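Local coordinates for FMN-dependent NADH:quinone oxidoreductase 1 (Bacillus anthracis, PDB 3U7I), which probably uses bound FMN and NADH to reduce quinones and to cleave the azo bond of aromatic azo compounds, working as a homodimer, at residues D52-W65 / E77-L89. Residues are numbered along the deposited sequence; the frame is centred on the assembly and turned at random.
Sequences DVVPMIDKTVLSAW and EEQKVTERMSEIL
The W65 indole meets M85 in an oblique Met-aromatic contact, and over the centre of one face of the same ring lies CG1 of V61, one helical turn earlier. The selenium of M85 (selenomethionine) stands 4.9 Å from the centroid of the six-membered ring, and its methyl, CE, touches W65 CZ2 (3.5 Å); a long, flexible, polarisable side chain, bent at chi3, suits this place between P55, V61 and the indole. At the other end of the contact the R84 guanidinium has I88 CG1 over one face, while V53 O and the E87 carboxylate lie at its edge. Within the flavodoxin-like fold, these residues belong to the excursion after strand 43-48, where an extended loop and helix 59-68 pack on helix 76-94, whose C-terminal end leads to strand 97-103. The axes of the two helical segments cross at -90°, 9.2 Å apart.

P55 suits the middle: its rigid, compact ring, with no N-H needing a partner, fits among V81, R84, M85 and I88, with CB 3.6 Å from V81 CG2. A64 faces E78 where the helix backbones come closest, and its lone methyl, CB, fits the tight spacing, touching T82 CG2 at 3.5 Å. R84 bends at chi2 (57°), which turns its head side-on to V53 O: NE (2.8 Å) and NH2 (3.0 Å) both donate to this one oxygen, fixing the head's rotation. NH1 is left to E87 in a salt bridge. Buried E78 forms a salt bridge with K67 through OE1, which also accepts from T75 N, probably offsetting the cost of burying the charge. Its OE2 accepts from S63 OG at 2.6 Å, the hydroxyl approaching from above the carboxylate plane, 45° out of it.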
# COMPACT_ATOMS: atom_id res chain seq x y z
N ASP C 52 16.84 2.28 6.23
CA ASP C 52 17.65 2.30 5.02
C ASP C 52 16.98 3.18 3.98
O ASP C 52 15.79 3.51 4.11
CB ASP C 52 17.87 0.89 4.46
CG ASP C 52 18.59 -0.03 5.43
OD1 ASP C 52 19.41 0.47 6.24
OD2 ASP C 52 18.34 -1.25 5.39
N VAL C 53 17.72 3.57 2.95
CA VAL C 53 17.16 4.35 1.86
C VAL C 53 16.43 3.43 0.89
O VAL C 53 17.04 2.56 0.26
CB VAL C 53 18.24 5.16 1.11
CG1 VAL C 53 17.61 6.03 0.03
CG2 VAL C 53 19.01 6.03 2.08
N VAL C 54 15.11 3.60 0.81
CA VAL C 54 14.29 2.85 -0.15
C VAL C 54 13.58 3.87 -1.00
O VAL C 54 12.55 4.43 -0.58
CB VAL C 54 13.27 1.93 0.56
CG1 VAL C 54 12.40 1.21 -0.46
CG2 VAL C 54 13.98 0.94 1.50
N PRO C 55 14.14 4.16 -2.20
CA PRO C 55 13.60 5.20 -3.07
C PRO C 55 12.11 5.03 -3.40
O PRO C 55 11.63 3.95 -3.75
CB PRO C 55 14.46 5.08 -4.34
CG PRO C 55 15.77 4.56 -3.83
CD PRO C 55 15.40 3.59 -2.73
N MSE C 56 11.39 6.13 -3.26
CA MSE C 56 9.99 6.20 -3.64
C MSE C 56 9.89 6.60 -5.11
O MSE C 56 10.69 7.42 -5.58
CB MSE C 56 9.34 7.28 -2.78
CG MSE C 56 7.92 7.54 -3.07
SE MSE C 56 7.39 9.08 -2.04
CE MSE C 56 8.26 10.49 -3.08
N ILE C 57 8.93 6.04 -5.85
CA ILE C 57 8.65 6.54 -7.21
C ILE C 57 8.13 7.99 -7.14
O ILE C 57 7.00 8.24 -6.69
CB ILE C 57 7.62 5.66 -7.98
CG1 ILE C 57 8.16 4.25 -8.24
CG2 ILE C 57 7.24 6.32 -9.32
CD1 ILE C 57 7.11 3.30 -8.84
N ASP C 58 8.95 8.94 -7.59
CA ASP C 58 8.51 10.33 -7.71
C ASP C 58 8.81 10.88 -9.12
O ASP C 58 9.23 10.12 -10.00
CB ASP C 58 9.13 11.22 -6.62
CG ASP C 58 10.66 11.15 -6.59
OD1 ASP C 58 11.28 10.79 -7.62
OD2 ASP C 58 11.25 11.46 -5.53
N LYS C 59 8.60 12.18 -9.31
CA LYS C 59 8.91 12.83 -10.59
C LYS C 59 10.31 12.48 -11.10
O LYS C 59 10.50 12.24 -12.29
CB LYS C 59 8.80 14.36 -10.46
CG LYS C 59 7.42 14.88 -10.18
CD LYS C 59 7.41 16.40 -10.07
CE LYS C 59 6.14 16.89 -9.39
NZ LYS C 59 6.03 18.39 -9.40
N THR C 60 11.29 12.45 -10.20
CA THR C 60 12.67 12.20 -10.60
C THR C 60 12.90 10.77 -11.10
O THR C 60 13.60 10.57 -12.08
CB THR C 60 13.68 12.54 -9.48
OG1 THR C 60 13.47 13.89 -9.03
CG2 THR C 60 15.11 12.41 -9.98
N VAL C 61 12.30 9.79 -10.41
CA VAL C 61 12.43 8.39 -10.80
C VAL C 61 11.74 8.11 -12.15
O VAL C 61 12.28 7.39 -13.00
CB VAL C 61 11.86 7.44 -9.71
CG1 VAL C 61 11.76 6.00 -10.23
CG2 VAL C 61 12.72 7.50 -8.45
N LEU C 62 10.55 8.68 -12.34
CA LEU C 62 9.80 8.52 -13.59
C LEU C 62 10.56 9.16 -14.75
O LEU C 62 10.57 8.64 -15.87
CB LEU C 62 8.40 9.13 -13.46
CG LEU C 62 7.48 8.47 -12.43
CD1 LEU C 62 6.19 9.27 -12.22
CD2 LEU C 62 7.18 7.06 -12.86
N SER C 63 11.19 10.30 -14.48
CA SER C 63 12.07 10.95 -15.44
C SER C 63 13.29 10.08 -15.79
O SER C 63 13.64 9.90 -16.96
CB SER C 63 12.52 12.31 -14.89
OG SER C 63 13.51 12.89 -15.71
N ALA C 64 13.94 9.55 -14.75
CA ALA C 64 15.10 8.68 -14.93
C ALA C 64 14.71 7.49 -15.79
O ALA C 64 15.41 7.15 -16.75
CB ALA C 64 15.61 8.22 -13.58
N TRP C 65 13.59 6.87 -15.45
CA TRP C 65 13.13 5.68 -16.14
C TRP C 65 12.79 5.94 -17.61
O TRP C 65 13.09 5.12 -18.48
CB TRP C 65 11.94 5.07 -15.40
CG TRP C 65 12.35 4.28 -14.19
CD1 TRP C 65 13.62 3.93 -13.84
CD2 TRP C 65 11.49 3.74 -13.18
NE1 TRP C 65 13.61 3.20 -12.67
CE2 TRP C 65 12.31 3.07 -12.24
CE3 TRP C 65 10.10 3.76 -12.96
CZ2 TRP C 65 11.79 2.42 -11.11
CZ3 TRP C 65 9.59 3.11 -11.84
CH2 TRP C 65 10.44 2.45 -10.93
N GLU C 77 21.20 13.50 -10.07
CA GLU C 77 20.23 12.98 -9.11
C GLU C 77 19.44 11.77 -9.64
O GLU C 77 19.11 10.86 -8.88
CB GLU C 77 19.29 14.08 -8.60
CG GLU C 77 19.16 15.29 -9.51
CD GLU C 77 18.06 16.24 -9.04
OE1 GLU C 77 18.38 17.39 -8.66
OE2 GLU C 77 16.87 15.84 -9.06
N GLU C 78 19.15 11.76 -10.94
CA GLU C 78 18.55 10.59 -11.58
C GLU C 78 19.49 9.39 -11.53
O GLU C 78 19.07 8.26 -11.30
CB GLU C 78 18.16 10.91 -13.02
CG GLU C 78 17.01 11.87 -13.13
CD GLU C 78 16.84 12.43 -14.52
OE1 GLU C 78 17.67 12.09 -15.40
OE2 GLU C 78 15.88 13.20 -14.75
N GLN C 79 20.77 9.64 -11.77
CA GLN C 79 21.79 8.59 -11.69
C GLN C 79 21.86 8.01 -10.27
O GLN C 79 21.84 6.79 -10.08
CB GLN C 79 23.14 9.17 -12.11
CG GLN C 79 24.31 8.22 -11.98
CD GLN C 79 25.64 8.94 -11.99
OE1 GLN C 79 25.76 10.05 -12.52
NE2 GLN C 79 26.65 8.33 -11.37
N LYS C 80 21.92 8.90 -9.28
CA LYS C 80 22.09 8.50 -7.89
C LYS C 80 20.91 7.68 -7.35
O LYS C 80 21.10 6.68 -6.66
CB LYS C 80 22.33 9.74 -7.01
CG LYS C 80 22.45 9.46 -5.53
CD LYS C 80 22.23 10.73 -4.72
CE LYS C 80 21.92 10.43 -3.25
NZ LYS C 80 21.44 11.64 -2.50
N VAL C 81 19.68 8.10 -7.67
CA VAL C 81 18.51 7.35 -7.19
C VAL C 81 18.38 5.98 -7.86
O VAL C 81 18.11 4.99 -7.18
CB VAL C 81 17.19 8.17 -7.27
CG1 VAL C 81 16.85 8.52 -8.72
CG2 VAL C 81 16.04 7.39 -6.61
N THR C 82 18.58 5.92 -9.18
CA THR C 82 18.49 4.64 -9.92
C THR C 82 19.59 3.63 -9.54
O THR C 82 19.37 2.41 -9.59
CB THR C 82 18.45 4.84 -11.47
OG1 THR C 82 19.56 5.64 -11.90
CG2 THR C 82 17.14 5.50 -11.91
N GLU C 83 20.77 4.13 -9.17
CA GLU C 83 21.84 3.27 -8.68
C GLU C 83 21.43 2.57 -7.38
O GLU C 83 21.70 1.38 -7.19
CB GLU C 83 23.13 4.07 -8.48
CG GLU C 83 23.91 4.28 -9.78
CD GLU C 83 24.96 5.39 -9.68
OE1 GLU C 83 25.33 5.77 -8.55
OE2 GLU C 83 25.40 5.87 -10.75
N ARG C 84 20.78 3.32 -6.48
CA ARG C 84 20.26 2.75 -5.24
C ARG C 84 19.10 1.76 -5.49
O ARG C 84 19.03 0.69 -4.86
CB ARG C 84 19.84 3.87 -4.28
CG ARG C 84 19.20 3.39 -2.99
CD ARG C 84 20.12 2.44 -2.22
NE ARG C 84 19.43 1.92 -1.04
CZ ARG C 84 19.72 0.77 -0.43
NH1 ARG C 84 20.70 -0.00 -0.90
NH2 ARG C 84 19.02 0.40 0.63
N MSE C 85 18.19 2.09 -6.41
CA MSE C 85 17.13 1.16 -6.79
C MSE C 85 17.72 -0.12 -7.37
O MSE C 85 17.23 -1.22 -7.09
CB MSE C 85 16.15 1.81 -7.77
CG MSE C 85 15.46 3.03 -7.18
SE MSE C 85 14.12 3.77 -8.38
CE MSE C 85 12.53 2.82 -7.71
N SER C 86 18.78 0.02 -8.16
CA SER C 86 19.48 -1.14 -8.70
C SER C 86 20.11 -2.02 -7.60
O SER C 86 20.03 -3.26 -7.68
CB SER C 86 20.53 -0.72 -9.71
OG SER C 86 21.21 -1.87 -10.19
N GLU C 87 20.73 -1.38 -6.61
CA GLU C 87 21.27 -2.09 -5.43
C GLU C 87 20.19 -2.92 -4.77
O GLU C 87 20.38 -4.11 -4.50
CB GLU C 87 21.81 -1.12 -4.38
CG GLU C 87 23.14 -0.47 -4.70
CD GLU C 87 23.57 0.51 -3.61
OE1 GLU C 87 22.83 0.65 -2.60
OE2 GLU C 87 24.65 1.13 -3.76
N ILE C 88 19.06 -2.28 -4.47
CA ILE C 88 17.94 -2.96 -3.80
C ILE C 88 17.39 -4.15 -4.61
O ILE C 88 17.09 -5.20 -4.04
CB ILE C 88 16.79 -1.97 -3.49
CG1 ILE C 88 17.21 -1.00 -2.37
CG2 ILE C 88 15.54 -2.73 -3.10
CD1 ILE C 88 16.22 0.12 -2.13
N LEU C 89 17.26 -3.98 -5.92
CA LEU C 89 16.79 -5.03 -6.81
C LEU C 89 17.76 -6.20 -6.87
O LEU C 89 17.35 -7.36 -6.80
CB LEU C 89 16.57 -4.48 -8.23
CG LEU C 89 16.31 -5.50 -9.34
CD1 LEU C 89 15.01 -6.28 -9.10
CD2 LEU C 89 16.26 -4.79 -10.68
O HOH W 1 19.97 -1.79 2.91